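Local coordinates for protein blue-light-activated histidine kinase 2 (Erythrobacter litoralis HTCC2594, PDB 4R38) that senses blue light through a flavin-binding LOV domain, the part present here, and as a histidine kinase phosphorylates protein histidine, at residues 49-54 / 61-66; 93-98 / 124-129. All blocks are in the same frame, centred on the assembly; numbering follows the deposited sequence.

Contact 1 of 2, residues 49-54 / 61-66; sequences TGYSRS and CRFLQG. With RBF (riboflavin), chain E.
In the flavin pocket of this LOV domain, a PAS fold, the 3-10 turn 61-64 carries the photoreactive cysteine, and the side chains of Phe63 and Leu64 meet Tyr51 and Thr49 behind it. Phe63 and Tyr51 form a T-shaped pair: the ring planes stand at 70°, the centroids are 5.0 Å apart, and the CE1 edge of Phe63 points at one face of Tyr51, off toward the rim. The first torsion of Phe63 (chi1 60°) sets CG between the backbone N and the carbonyl carbon, which turns the ring toward 49-54. Leu64 is forked between two surroundings. Its CD2 lies 3.8 Å from Tyr51 CE2 and also touches Thr49 CG2, whereas CD1 faces the flavin, 3.6 Å from RBF O4. Thr49 OG1 accepts from Tyr51 N in an ST turn and is hydrogen-bonded to Phe45 O as well; a chi1 of 71° puts OG1 over the backbone and leaves CG2 anti to the carbonyl carbon, against Leu64 CD2. One water joins the segments at the rim of the Tyr51 ring: it accepts from Tyr51 OH and donates to Phe63 O.

On the riboflavin side Gln65 NE2 donates to RBF O4' at 2.8 Å and to RBF O2 at 2.9 Å, tying the ribityl chain to the pyrimidine end of the flavin. Arg62 NH2 reaches RBF O5' at the guanidinium edge (2.9 Å), while its NH1 forms a salt bridge with Asp35. Cys61 SG lies 3.4 Å from RBF C4A with no bond between them, consistent with the dark state. Mainly apolar contacts and one water bridge thus back the turn, while polar bonds hold the ribityl chain and pyrimidine end, consistent with keeping the sulfur beside C4A, the carbon that joins cysteine in LOV photoadducts.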
ATOM      1  N   THR A  49      -5.339   9.476  -2.832  1.00 37.81           N
ATOM      2  CA  THR A  49      -4.890   8.969  -4.127  1.00 41.71           C
ATOM      3  C   THR A  49      -5.733   9.426  -5.311  1.00 45.86           C
ATOM      4  O   THR A  49      -5.260   9.377  -6.447  1.00 43.70           O
ATOM      5  CB  THR A  49      -4.877   7.445  -4.184  1.00 34.28           C
ATOM      6  OG1 THR A  49      -6.216   6.949  -4.219  1.00 41.91           O
ATOM      7  CG2 THR A  49      -4.080   6.855  -3.035  1.00 34.64           C
ATOM      8  N   GLY A  50      -6.976   9.828  -5.067  1.00 47.53           N
ATOM      9  CA  GLY A  50      -7.870  10.197  -6.156  1.00 49.09           C
ATOM     10  C   GLY A  50      -8.547   9.021  -6.849  1.00 48.92           C
ATOM     11  O   GLY A  50      -9.317   9.229  -7.785  1.00 53.53           O
ATOM     12  N   TYR A  51      -8.275   7.799  -6.379  1.00 47.71           N
ATOM     13  CA  TYR A  51      -8.916   6.582  -6.886  1.00 48.47           C
ATOM     14  C   TYR A  51     -10.124   6.162  -6.056  1.00 52.30           C
ATOM     15  O   TYR A  51     -10.064   6.146  -4.830  1.00 48.07           O
ATOM     16  CB  TYR A  51      -7.923   5.418  -6.882  1.00 46.92           C
ATOM     17  CG  TYR A  51      -6.821   5.525  -7.908  1.00 48.03           C
ATOM     18  CD1 TYR A  51      -7.003   5.048  -9.204  1.00 46.63           C
ATOM     19  CD2 TYR A  51      -5.590   6.089  -7.585  1.00 44.84           C
ATOM     20  CE1 TYR A  51      -5.999   5.137 -10.143  1.00 51.10           C
ATOM     21  CE2 TYR A  51      -4.573   6.173  -8.534  1.00 45.17           C
ATOM     22  CZ  TYR A  51      -4.792   5.704  -9.800  1.00 51.66           C
ATOM     23  OH  TYR A  51      -3.777   5.793 -10.720  1.00 47.56           O
ATOM     24  N   SER A  52     -11.211   5.799  -6.728  1.00 47.80           N
ATOM     25  CA  SER A  52     -12.378   5.284  -6.047  1.00 45.33           C
ATOM     26  C   SER A  52     -12.063   3.889  -5.546  1.00 47.54           C
ATOM     27  O   SER A  52     -11.215   3.194  -6.117  1.00 44.91           O
ATOM     28  CB  SER A  52     -13.580   5.216  -6.977  1.00 54.28           C
ATOM     29  OG  SER A  52     -13.420   4.144  -7.893  1.00 58.06           O
ATOM     30  N   ARG A  53     -12.742   3.488  -4.474  1.00 48.11           N
ATOM     31  CA  ARG A  53     -12.561   2.160  -3.905  1.00 39.05           C
ATOM     32  C   ARG A  53     -12.872   1.069  -4.936  1.00 45.83           C
ATOM     33  O   ARG A  53     -12.161   0.070  -5.012  1.00 41.99           O
ATOM     34  CB  ARG A  53     -13.434   1.995  -2.663  1.00 47.82           C
ATOM     35  CG  ARG A  53     -13.353   0.615  -2.024  1.00 45.68           C
ATOM     36  CD  ARG A  53     -13.590   0.676  -0.496  1.00 47.91           C
ATOM     37  NE  ARG A  53     -14.995   0.804  -0.121  1.00 59.35           N
ATOM     38  CZ  ARG A  53     -15.426   1.008   1.133  1.00 56.83           C
ATOM     39  NH1 ARG A  53     -14.564   1.122   2.145  1.00 53.76           N
ATOM     40  NH2 ARG A  53     -16.722   1.110   1.383  1.00 63.76           N
ATOM     41  N   SER A  54     -13.930   1.262  -5.715  1.00 43.30           N
ATOM     42  CA  SER A  54     -14.294   0.300  -6.759  1.00 48.98           C
ATOM     43  C   SER A  54     -13.133   0.046  -7.710  1.00 50.04           C
ATOM     44  O   SER A  54     -12.889  -1.087  -8.126  1.00 49.56           O
ATOM     45  CB  SER A  54     -15.471   0.810  -7.581  1.00 50.43           C
ATOM     46  OG  SER A  54     -16.570   1.118  -6.755  1.00 70.25           O
ATOM     47  N   CYS A  61      -1.461  -2.719  -4.952  1.00 38.21           N
ATOM     48  CA  CYS A  61      -1.310  -1.281  -4.733  1.00 38.87           C
ATOM     49  C   CYS A  61      -0.232  -0.598  -5.578  1.00 34.22           C
ATOM     50  O   CYS A  61      -0.133   0.638  -5.555  1.00 38.88           O
ATOM     51  CB  CYS A  61      -1.026  -1.001  -3.253  1.00 42.41           C
ATOM     52  SG  CYS A  61      -1.692   0.604  -2.686  0.76 40.39           S
ATOM     53  N   ARG A  62       0.578  -1.358  -6.335  1.00 34.32           N
ATOM     54  CA  ARG A  62       1.659  -0.728  -7.077  1.00 34.03           C
ATOM     55  C   ARG A  62       1.186   0.119  -8.264  1.00 36.34           C
ATOM     56  O   ARG A  62       2.000   0.752  -8.909  1.00 38.68           O
ATOM     57  CB  ARG A  62       2.701  -1.745  -7.597  1.00 35.16           C
ATOM     58  CG  ARG A  62       2.205  -2.682  -8.674  1.00 37.50           C
ATOM     59  CD  ARG A  62       3.343  -3.573  -9.185  1.00 35.84           C
ATOM     60  NE  ARG A  62       3.929  -4.432  -8.150  1.00 36.06           N
ATOM     61  CZ  ARG A  62       3.496  -5.659  -7.849  1.00 38.62           C
ATOM     62  NH1 ARG A  62       2.451  -6.187  -8.481  1.00 39.92           N
ATOM     63  NH2 ARG A  62       4.083  -6.345  -6.877  1.00 38.76           N
ATOM     64  N   PHE A  63      -0.117   0.142  -8.543  1.00 35.75           N
ATOM     65  CA  PHE A  63      -0.628   1.056  -9.574  1.00 37.96           C
ATOM     66  C   PHE A  63      -0.333   2.518  -9.177  1.00 41.48           C
ATOM     67  O   PHE A  63      -0.428   3.425  -9.998  1.00 42.88           O
ATOM     68  CB  PHE A  63      -2.135   0.852  -9.785  1.00 46.95           C
ATOM     69  CG  PHE A  63      -2.957   1.099  -8.548  1.00 45.33           C
ATOM     70  CD1 PHE A  63      -3.336   2.385  -8.192  1.00 44.15           C
ATOM     71  CD2 PHE A  63      -3.328   0.052  -7.734  1.00 42.08           C
ATOM     72  CE1 PHE A  63      -4.070   2.614  -7.069  1.00 43.24           C
ATOM     73  CE2 PHE A  63      -4.076   0.276  -6.592  1.00 42.20           C
ATOM     74  CZ  PHE A  63      -4.437   1.566  -6.257  1.00 41.65           C
ATOM     75  N   LEU A  64       0.022   2.737  -7.911  1.00 40.36           N
ATOM     76  CA  LEU A  64       0.395   4.078  -7.448  1.00 40.37           C
ATOM     77  C   LEU A  64       1.823   4.463  -7.795  1.00 43.96           C
ATOM     78  O   LEU A  64       2.203   5.627  -7.683  1.00 41.13           O
ATOM     79  CB  LEU A  64       0.230   4.164  -5.922  1.00 35.74           C
ATOM     80  CG  LEU A  64      -1.187   4.147  -5.358  1.00 36.00           C
ATOM     81  CD1 LEU A  64      -1.113   4.147  -3.832  1.00 40.07           C
ATOM     82  CD2 LEU A  64      -1.972   5.346  -5.904  1.00 43.71           C
ATOM     83  N   GLN A  65       2.615   3.483  -8.217  1.00 36.60           N
ATOM     84  CA  GLN A  65       4.024   3.710  -8.524  1.00 39.47           C
ATOM     85  C   GLN A  65       4.219   4.166  -9.967  1.00 40.74           C
ATOM     86  O   GLN A  65       3.313   4.090 -10.804  1.00 39.47           O
ATOM     87  CB  GLN A  65       4.846   2.442  -8.255  1.00 39.76           C
ATOM     88  CG  GLN A  65       4.911   2.088  -6.781  1.00 36.42           C
ATOM     89  CD  GLN A  65       5.333   0.661  -6.494  1.00 33.14           C
ATOM     90  OE1 GLN A  65       5.885  -0.056  -7.359  1.00 34.73           O
ATOM     91  NE2 GLN A  65       5.092   0.239  -5.257  1.00 34.38           N
ATOM     92  N   GLY A  66       5.404   4.675 -10.246  1.00 36.04           N
ATOM     93  CA  GLY A  66       5.724   5.100 -11.593  1.00 44.22           C
ATOM     94  C   GLY A  66       7.202   5.272 -11.849  1.00 43.18           C
ATOM     95  O   GLY A  66       8.043   4.699 -11.158  1.00 41.43           O
TER
HETATM   96  N1  RBF E 201       3.035   0.566  -2.621  1.00 32.94           N
HETATM   97  C2  RBF E 201       2.925   1.870  -2.985  1.00 32.43           C
HETATM   98  O2  RBF E 201       3.606   2.304  -3.895  1.00 33.68           O
HETATM   99  N3  RBF E 201       2.053   2.682  -2.316  1.00 36.72           N
HETATM  100  C4  RBF E 201       1.221   2.214  -1.359  1.00 34.70           C
HETATM  101  O4  RBF E 201       0.426   2.978  -0.765  1.00 33.47           O
HETATM  102  C4A RBF E 201       1.259   0.842  -1.004  1.00 32.00           C
HETATM  103  N5  RBF E 201       0.427   0.287  -0.085  1.00 30.60           N
HETATM  104  C5A RBF E 201       0.498  -1.023   0.204  1.00 29.86           C
HETATM  105  C6  RBF E 201      -0.348  -1.629   1.176  1.00 31.93           C
HETATM  106  C7  RBF E 201      -0.283  -2.991   1.462  1.00 36.78           C
HETATM  107  C7M RBF E 201      -1.255  -3.529   2.543  1.00 35.29           C
HETATM  108  C8  RBF E 201       0.654  -3.785   0.802  1.00 33.17           C
HETATM  109  C8M RBF E 201       0.834  -5.284   1.047  1.00 38.39           C
HETATM  110  C9  RBF E 201       1.486  -3.221  -0.125  1.00 33.20           C
HETATM  111  C9A RBF E 201       1.445  -1.834  -0.451  1.00 33.32           C
HETATM  112  N10 RBF E 201       2.286  -1.317  -1.423  1.00 31.29           N
HETATM  113  C10 RBF E 201       2.213   0.038  -1.711  1.00 30.46           C
HETATM  114  C1' RBF E 201       3.338  -2.097  -2.077  1.00 32.03           C
HETATM  115  C2' RBF E 201       2.997  -2.754  -3.410  1.00 29.30           C
HETATM  116  O2' RBF E 201       1.711  -3.220  -3.336  1.00 33.78           O
HETATM  117  C3' RBF E 201       3.974  -3.898  -3.662  1.00 33.86           C
HETATM  118  O3' RBF E 201       3.806  -4.890  -2.687  1.00 34.84           O
HETATM  119  C4' RBF E 201       5.425  -3.428  -3.614  1.00 33.84           C
HETATM  120  O4' RBF E 201       5.674  -2.445  -4.586  1.00 33.45           O
HETATM  121  C5' RBF E 201       6.379  -4.596  -3.833  1.00 33.89           C
HETATM  122  O5' RBF E 201       6.117  -5.213  -5.081  1.00 35.28           O
HETATM  123  O   HOH W   1      -1.277   6.396  -9.888  1.00 45.96           O

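Contact 2 of 2, residues 93-98 / 124-129; sequences NYRADG and QVDMGQ. With RBF (riboflavin), chain E.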
ATOM      1  N   ASN A  93       4.910   8.118  -5.346  1.00 35.82           N
ATOM      2  CA  ASN A  93       3.668   7.595  -5.876  1.00 38.44           C
ATOM      3  C   ASN A  93       3.036   8.691  -6.713  1.00 41.19           C
ATOM      4  O   ASN A  93       3.501   9.838  -6.703  1.00 42.45           O
ATOM      5  CB  ASN A  93       2.691   7.204  -4.768  1.00 36.40           C
ATOM      6  CG  ASN A  93       2.907   5.778  -4.183  1.00 37.20           C
ATOM      7  OD1 ASN A  93       2.165   5.379  -3.292  1.00 36.45           O
ATOM      8  ND2 ASN A  93       3.906   5.032  -4.683  1.00 37.14           N
ATOM      9  N   TYR A  94       1.958   8.334  -7.405  1.00 36.28           N
ATOM     10  CA  TYR A  94       1.280   9.233  -8.311  1.00 37.79           C
ATOM     11  C   TYR A  94      -0.210   9.128  -8.059  1.00 41.26           C
ATOM     12  O   TYR A  94      -0.757   8.028  -7.967  1.00 40.71           O
ATOM     13  CB  TYR A  94       1.578   8.826  -9.764  1.00 38.05           C
ATOM     14  CG  TYR A  94       3.044   8.947 -10.145  1.00 38.12           C
ATOM     15  CD1 TYR A  94       3.518  10.076 -10.789  1.00 43.34           C
ATOM     16  CD2 TYR A  94       3.954   7.935  -9.829  1.00 38.45           C
ATOM     17  CE1 TYR A  94       4.874  10.197 -11.156  1.00 47.83           C
ATOM     18  CE2 TYR A  94       5.295   8.037 -10.177  1.00 41.36           C
ATOM     19  CZ  TYR A  94       5.752   9.177 -10.842  1.00 45.18           C
ATOM     20  OH  TYR A  94       7.075   9.286 -11.177  1.00 44.66           O
ATOM     21  N   ARG A  95      -0.877  10.272  -7.922  1.00 39.37           N
ATOM     22  CA  ARG A  95      -2.318  10.261  -7.805  1.00 40.57           C
ATOM     23  C   ARG A  95      -2.957   9.932  -9.151  1.00 42.25           C
ATOM     24  O   ARG A  95      -2.265   9.806 -10.178  1.00 42.24           O
ATOM     25  CB  ARG A  95      -2.837  11.607  -7.265  1.00 46.45           C
ATOM     26  CG  ARG A  95      -2.103  12.085  -6.010  1.00 45.51           C
ATOM     27  CD  ARG A  95      -2.725  13.371  -5.404  1.00 47.55           C
ATOM     28  NE  ARG A  95      -1.717  14.158  -4.687  1.00 50.82           N
ATOM     29  CZ  ARG A  95      -1.362  13.960  -3.416  1.00 49.80           C
ATOM     30  NH1 ARG A  95      -1.924  13.017  -2.690  1.00 43.85           N
ATOM     31  NH2 ARG A  95      -0.416  14.703  -2.876  1.00 49.19           N
ATOM     32  N   ALA A  96      -4.269   9.761  -9.143  1.00 47.53           N
ATOM     33  CA  ALA A  96      -5.005   9.429 -10.356  1.00 50.97           C
ATOM     34  C   ALA A  96      -4.883  10.521 -11.414  1.00 55.61           C
ATOM     35  O   ALA A  96      -4.937  10.233 -12.600  1.00 57.85           O
ATOM     36  CB  ALA A  96      -6.462   9.185 -10.023  1.00 55.00           C
ATOM     37  N   ASP A  97      -4.727  11.772 -10.981  1.00 55.39           N
ATOM     38  CA  ASP A  97      -4.559  12.878 -11.919  1.00 56.99           C
ATOM     39  C   ASP A  97      -3.102  13.015 -12.326  1.00 60.33           C
ATOM     40  O   ASP A  97      -2.736  13.941 -13.041  1.00 65.26           O
ATOM     41  CB  ASP A  97      -5.079  14.201 -11.331  1.00 58.51           C
ATOM     42  CG  ASP A  97      -4.267  14.696 -10.133  1.00 63.69           C
ATOM     43  OD1 ASP A  97      -3.169  14.170  -9.857  1.00 62.42           O
ATOM     44  OD2 ASP A  97      -4.732  15.646  -9.468  1.00 73.19           O
ATOM     45  N   GLY A  98      -2.270  12.091 -11.861  1.00 50.71           N
ATOM     46  CA  GLY A  98      -0.876  12.068 -12.255  1.00 42.99           C
ATOM     47  C   GLY A  98       0.087  12.880 -11.401  1.00 44.98           C
ATOM     48  O   GLY A  98       1.296  12.839 -11.634  1.00 46.90           O
ATOM     49  N   GLN A 124      -0.853   4.924   4.870  1.00 35.43           N
ATOM     50  CA  GLN A 124      -0.158   5.820   3.984  1.00 36.13           C
ATOM     51  C   GLN A 124      -0.289   7.228   4.505  1.00 36.83           C
ATOM     52  O   GLN A 124      -1.394   7.686   4.807  1.00 39.73           O
ATOM     53  CB  GLN A 124      -0.783   5.799   2.602  1.00 37.31           C
ATOM     54  CG  GLN A 124      -0.659   4.490   1.916  1.00 37.32           C
ATOM     55  CD  GLN A 124      -1.696   3.468   2.305  1.00 45.65           C
ATOM     56  OE1 GLN A 124      -2.736   3.784   2.879  1.00 41.32           O
ATOM     57  NE2 GLN A 124      -1.417   2.208   1.967  1.00 50.45           N
ATOM     58  N   VAL A 125       0.845   7.906   4.575  1.00 32.13           N
ATOM     59  CA  VAL A 125       0.891   9.302   4.975  1.00 41.27           C
ATOM     60  C   VAL A 125       1.489  10.118   3.835  1.00 39.99           C
ATOM     61  O   VAL A 125       2.625   9.887   3.414  1.00 38.64           O
ATOM     62  CB  VAL A 125       1.767   9.501   6.219  1.00 42.64           C
ATOM     63  CG1 VAL A 125       1.778  10.982   6.627  1.00 46.67           C
ATOM     64  CG2 VAL A 125       1.279   8.634   7.358  1.00 50.82           C
ATOM     65  N   ASP A 126       0.703  11.062   3.336  1.00 36.24           N
ATOM     66  CA  ASP A 126       1.114  11.974   2.278  1.00 38.52           C
ATOM     67  C   ASP A 126       2.141  12.983   2.800  1.00 46.84           C
ATOM     68  O   ASP A 126       1.800  13.838   3.630  1.00 46.23           O
ATOM     69  CB  ASP A 126      -0.141  12.694   1.786  1.00 42.50           C
ATOM     70  CG  ASP A 126       0.070  13.486   0.513  1.00 48.69           C
ATOM     71  OD1 ASP A 126       1.228  13.802   0.141  1.00 45.83           O
ATOM     72  OD2 ASP A 126      -0.963  13.808  -0.111  1.00 47.60           O
ATOM     73  N   MET A 127       3.384  12.891   2.310  1.00 39.50           N
ATOM     74  CA  MET A 127       4.452  13.801   2.727  1.00 47.01           C
ATOM     75  C   MET A 127       4.652  14.931   1.709  1.00 50.09           C
ATOM     76  O   MET A 127       5.580  15.731   1.841  1.00 55.29           O
ATOM     77  CB  MET A 127       5.770  13.044   2.910  1.00 52.36           C
ATOM     78  CG  MET A 127       5.728  11.924   3.932  1.00 46.89           C
ATOM     79  SD  MET A 127       5.423  12.576   5.570  1.00 63.97           S
ATOM     80  CE  MET A 127       5.274  11.098   6.592  1.00 74.24           C
ATOM     81  N   GLY A 128       3.815  14.976   0.673  1.00 47.07           N
ATOM     82  CA  GLY A 128       3.817  16.090  -0.271  1.00 50.29           C
ATOM     83  C   GLY A 128       4.804  15.978  -1.417  1.00 57.65           C
ATOM     84  O   GLY A 128       5.269  14.888  -1.736  1.00 48.83           O
ATOM     85  N   GLN A 129       5.126  17.125  -2.015  1.00 66.93           N
ATOM     86  CA  GLN A 129       5.994  17.200  -3.197  1.00 78.37           C
ATOM     87  C   GLN A 129       7.352  17.830  -2.881  1.00 80.28           C
ATOM     88  O   GLN A 129       8.066  17.390  -1.979  1.00 81.39           O
ATOM     89  CB  GLN A 129       5.306  18.010  -4.306  1.00 78.91           C
ATOM     90  CG  GLN A 129       4.094  17.317  -4.954  1.00 79.56           C
ATOM     91  CD  GLN A 129       2.871  17.185  -4.040  1.00 77.41           C
ATOM     92  OE1 GLN A 129       2.141  16.191  -4.108  1.00 69.46           O
ATOM     93  NE2 GLN A 129       2.631  18.192  -3.200  1.00 87.70           N
TER
HETATM   94  N1  RBF E 201       3.035   0.566  -2.621  1.00 32.94           N
HETATM   95  C2  RBF E 201       2.925   1.870  -2.985  1.00 32.43           C
HETATM   96  O2  RBF E 201       3.606   2.304  -3.895  1.00 33.68           O
HETATM   97  N3  RBF E 201       2.053   2.682  -2.316  1.00 36.72           N
HETATM   98  C4  RBF E 201       1.221   2.214  -1.359  1.00 34.70           C
HETATM   99  O4  RBF E 201       0.426   2.978  -0.765  1.00 33.47           O
HETATM  100  C4A RBF E 201       1.259   0.842  -1.004  1.00 32.00           C
HETATM  101  N5  RBF E 201       0.427   0.287  -0.085  1.00 30.60           N
HETATM  102  C5A RBF E 201       0.498  -1.023   0.204  1.00 29.86           C
HETATM  103  C6  RBF E 201      -0.348  -1.629   1.176  1.00 31.93           C
HETATM  104  C7  RBF E 201      -0.283  -2.991   1.462  1.00 36.78           C
HETATM  105  C7M RBF E 201      -1.255  -3.529   2.543  1.00 35.29           C
HETATM  106  C8  RBF E 201       0.654  -3.785   0.802  1.00 33.17           C
HETATM  107  C8M RBF E 201       0.834  -5.284   1.047  1.00 38.39           C
HETATM  108  C9  RBF E 201       1.486  -3.221  -0.125  1.00 33.20           C
HETATM  109  C9A RBF E 201       1.445  -1.834  -0.451  1.00 33.32           C
HETATM  110  N10 RBF E 201       2.286  -1.317  -1.423  1.00 31.29           N
HETATM  111  C10 RBF E 201       2.213   0.038  -1.711  1.00 30.46           C
HETATM  112  C1' RBF E 201       3.338  -2.097  -2.077  1.00 32.03           C
HETATM  113  C2' RBF E 201       2.997  -2.754  -3.410  1.00 29.30           C
HETATM  114  O2' RBF E 201       1.711  -3.220  -3.336  1.00 33.78           O
HETATM  115  C3' RBF E 201       3.974  -3.898  -3.662  1.00 33.86           C
HETATM  116  O3' RBF E 201       3.806  -4.890  -2.687  1.00 34.84           O
HETATM  117  C4' RBF E 201       5.425  -3.428  -3.614  1.00 33.84           C
HETATM  118  O4' RBF E 201       5.674  -2.445  -4.586  1.00 33.45           O
HETATM  119  C5' RBF E 201       6.379  -4.596  -3.833  1.00 33.89           C
HETATM  120  O5' RBF E 201       6.117  -5.213  -5.081  1.00 35.28           O
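Arg95 and Asp126 make the close part of this contact, joining the turn after strand 87-94 to the last part of strand 119-128. Both terminal nitrogens of the arginine converge on one carboxylate oxygen: Asp126 OD2 accepts from Arg95 NH1 at 2.9 Å and from Arg95 NH2 at 3.0 Å. The grip is end-on but not flat, since the guanidinium and carboxylate planes are 41° apart; NH2 uses the syn lone pair of OD2, whereas NH1 comes from above the carboxylate plane. Asp126 OD1 accepts from Gly128 N at 2.9 Å in an Asx turn, which limits rotation of the carboxylate. A chi1 of -169° swings that carboxylate away from its own N and toward Arg95.

Toward exposed Gln129, the last modelled residue, the contact is looser. Gln129 OE1 accepts from Arg95 NH2 at 3.2 Å; NH2 lies in the carbonyl plane of Gln129, while OE1 sits 21° out of the guanidinium plane. Arg95 NH1 also bonds Met48 O and NE forms a salt bridge with Glu99, while the guanidinium makes a cation-pi contact with Phe101, so its charge is probably well compensated.

Deeper in, the same two strands bind the flavin instead of each other. Asn93 forms a paired bond, with OD1 accepting from RBF N3 at 2.9 Å and ND2 donating to RBF O2. Gln124 NE2 makes weak, long bonds to RBF N5 and RBF O4, both 3.4 Å, and bonds Thr27 OG1, while OE1 bonds Ser25 OG. Strand 100-109 runs between 87-94 and 119-128 in the antiparallel PAS sheet, so the salt bridge reaches across it, and Met48 of helix 43-49 lies against both Gln124 and Asp126.

How the contacts relate
Contact 1 is partly buried and mainly apolar, whereas contact 2 is a surface contact made by charge and amide groups. Their centres are 10 Å apart, and each has a side on the riboflavin pocket: 61-66 supplies the cysteine and bonds to the ribityl chain and to O2, while Asn93 and Gln124 meet the polar edge of the ring. The backbone links them directly. Leu64 O lies 2.7 Å from Tyr94 N, and Thr49 O lies 2.9 Å from Ala96 N, both probable hydrogen bonds, so each half of contact 1 abuts 93-98. Helix 43-49 is common to both: Phe45 touches Leu64 and Gln124, and the backbone O of Met48 accepts from Arg95.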